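Local atomic coordinates of uracil-DNA glycosylase (Sulfolobus tokodaii str. 7, PDB entry 4ZBY), a protein that belongs to the uracil-DNA glycosylase superfamily and carries an iron-sulfur cluster together with a bound uracil. Residues A[54-59]-A[73-78]. Residues are numbered along the deposited sequence; the frame is centred on the assembly and turned at random.
With URA (uracil), chain C.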
loop_
_atom_site.group_PDB
_atom_site.type_symbol
_atom_site.label_atom_id
_atom_site.label_comp_id
_atom_site.label_asym_id
_atom_site.label_seq_id
_atom_site.Cartn_x
_atom_site.Cartn_y
_atom_site.Cartn_z
ATOM N N PRO A 54 -1.947 6.024 7.986
ATOM C CA PRO A 54 -2.538 5.609 6.715
ATOM C C PRO A 54 -3.924 4.976 6.907
ATOM O O PRO A 54 -4.203 4.377 7.956
ATOM C CB PRO A 54 -1.530 4.588 6.179
ATOM C CG PRO A 54 -0.980 3.972 7.417
ATOM C CD PRO A 54 -0.927 5.067 8.467
ATOM N N PHE A 55 -4.771 5.118 5.893
ATOM C CA PHE A 55 -6.041 4.404 5.840
ATOM C C PHE A 55 -6.846 4.488 7.160
ATOM O O PHE A 55 -7.114 3.476 7.845
ATOM C CB PHE A 55 -5.779 2.946 5.411
ATOM C CG PHE A 55 -5.507 2.795 3.928
ATOM C CD1 PHE A 55 -6.527 2.979 3.005
ATOM C CD2 PHE A 55 -4.236 2.494 3.455
ATOM C CE1 PHE A 55 -6.297 2.831 1.650
ATOM C CE2 PHE A 55 -3.995 2.368 2.104
ATOM C CZ PHE A 55 -5.016 2.523 1.202
ATOM N N VAL A 56 -7.259 5.710 7.503
ATOM C CA VAL A 56 -8.078 5.927 8.706
ATOM C C VAL A 56 -9.422 6.599 8.420
ATOM O O VAL A 56 -10.266 6.723 9.304
ATOM C CB VAL A 56 -7.320 6.767 9.779
ATOM C CG1 VAL A 56 -6.247 5.928 10.436
ATOM C CG2 VAL A 56 -6.721 8.058 9.203
ATOM N N GLY A 57 -9.605 7.054 7.195
ATOM C CA GLY A 57 -10.887 7.611 6.784
ATOM C C GLY A 57 -11.842 6.485 6.410
ATOM O O GLY A 57 -11.587 5.324 6.741
ATOM N N ALA A 58 -12.934 6.815 5.720
ATOM C CA ALA A 58 -13.929 5.809 5.334
ATOM C C ALA A 58 -13.327 4.632 4.557
ATOM O O ALA A 58 -13.611 3.460 4.854
ATOM C CB ALA A 58 -15.036 6.458 4.502
ATOM N N ALA A 59 -12.515 4.929 3.547
ATOM C CA ALA A 59 -11.902 3.857 2.773
ATOM C C ALA A 59 -11.004 3.035 3.676
ATOM O O ALA A 59 -10.956 1.813 3.572
ATOM C CB ALA A 59 -11.104 4.401 1.617
ATOM N N LEU A 73 -6.770 -10.691 10.579
ATOM C CA LEU A 73 -5.618 -9.972 11.147
ATOM C C LEU A 73 -5.976 -8.602 11.709
ATOM O O LEU A 73 -6.887 -7.938 11.218
ATOM C CB LEU A 73 -4.528 -9.787 10.100
ATOM C CG LEU A 73 -3.902 -11.056 9.510
ATOM C CD1 LEU A 73 -3.186 -10.682 8.241
ATOM C CD2 LEU A 73 -2.955 -11.714 10.508
ATOM N N GLU A 74 -5.243 -8.183 12.746
ATOM C CA GLU A 74 -5.323 -6.820 13.240
ATOM C C GLU A 74 -4.363 -5.941 12.450
ATOM O O GLU A 74 -3.394 -6.430 11.854
ATOM C CB GLU A 74 -4.971 -6.741 14.734
ATOM C CG GLU A 74 -5.813 -7.598 15.638
ATOM C CD GLU A 74 -7.299 -7.395 15.436
ATOM O OE1 GLU A 74 -7.752 -6.236 15.347
ATOM O OE2 GLU A 74 -8.019 -8.412 15.362
ATOM N N ARG A 75 -4.599 -4.631 12.440
ATOM C CA ARG A 75 -3.657 -3.759 11.734
ATOM C C ARG A 75 -2.233 -3.879 12.272
ATOM O O ARG A 75 -1.271 -3.759 11.520
ATOM C CB ARG A 75 -4.093 -2.288 11.826
ATOM C CG ARG A 75 -5.373 -1.964 11.104
ATOM C CD ARG A 75 -5.864 -0.573 11.522
ATOM N NE ARG A 75 -4.895 0.495 11.251
ATOM C CZ ARG A 75 -4.926 1.291 10.179
ATOM N NH1 ARG A 75 -5.872 1.146 9.263
ATOM N NH2 ARG A 75 -4.007 2.238 10.024
ATOM N N ASP A 76 -2.081 -4.096 13.575
ATOM C CA ASP A 76 -0.743 -4.184 14.128
ATOM C C ASP A 76 0.003 -5.451 13.702
ATOM O O ASP A 76 1.201 -5.591 13.993
ATOM C CB ASP A 76 -0.798 -4.093 15.662
ATOM C CG ASP A 76 -1.240 -2.715 16.135
ATOM O OD1 ASP A 76 -0.884 -1.733 15.456
ATOM O OD2 ASP A 76 -1.952 -2.617 17.162
ATOM N N GLN A 77 -0.669 -6.356 12.984
ATOM C CA GLN A 77 0.010 -7.561 12.519
ATOM C C GLN A 77 0.442 -7.442 11.071
ATOM O O GLN A 77 1.119 -8.326 10.570
ATOM C CB GLN A 77 -0.877 -8.802 12.658
ATOM C CG GLN A 77 -1.282 -9.162 14.079
ATOM C CD GLN A 77 -2.303 -10.272 14.144
ATOM O OE1 GLN A 77 -3.457 -10.083 13.803
ATOM N NE2 GLN A 77 -1.883 -11.441 14.615
ATOM N N VAL A 78 0.060 -6.351 10.409
ATOM C CA VAL A 78 0.442 -6.149 8.997
ATOM C C VAL A 78 1.205 -4.841 8.888
ATOM O O VAL A 78 1.436 -4.177 9.919
ATOM C CB VAL A 78 -0.776 -6.135 8.085
ATOM C CG1 VAL A 78 -1.479 -7.496 8.198
ATOM C CG2 VAL A 78 -1.741 -4.998 8.461
HETATM N N1 URA C . -6.140 6.338 0.255
HETATM C C2 URA C . -4.919 5.778 0.110
HETATM O O2 URA C . -4.451 5.475 -0.972
HETATM N N3 URA C . -4.153 5.742 1.207
HETATM C C4 URA C . -4.484 6.203 2.431
HETATM O O4 URA C . -3.713 6.038 3.362
HETATM C C5 URA C . -5.768 6.770 2.548
HETATM C C6 URA C . -6.579 6.822 1.465
#
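The guanidinium of Arg75 ends on two successive backbone carbonyl oxygens of the loop 54-56, those of Pro54 and Phe55, and gives one hydrogen bond to each. NH2 of Arg75 makes a nearly straight bond (165°) to Pro54 O at 3.0 Å, and this oxygen sits at the guanidinium edge, close to its plane. The second bond, from Arg75 NH1 to Phe55 O, is equally short at 3.0 Å but more bent (134°), with Phe55 O tilted out of the guanidinium plane. Val56 CG1 adds a looser van der Waals contact, 4.3 Å from Arg75 NH2. The arginine chain leaves its 3-10 segment with CG anti to the carbonyl carbon and bends at chi3 (59°), which turns the guanidinium to meet both oxygens. Each terminal nitrogen has another partner: NH2 a salt bridge to Glu30, NH1 a hydrogen bond to Thr64 in helix 58-71. Four interactions thus fix the rotation of the group.

Phe55 adopts a left-handed backbone conformation, its O facing Arg75 while its N bonds uracil O4 at 2.9 Å. Its ring lies nearly parallel to the uracil, with N3 3.3 Å above one face and offset toward the rim. Asn82, His164 and the backbone N of Glu42 also hydrogen-bond the ligand. The geometry is consistent with Arg75 as a second-shell residue holding the loop whose Phe55 ring lies over the face of uracil; such an aromatic ring laid on the base is characteristic of the base pocket in the uracil-DNA glycosylase superfamily.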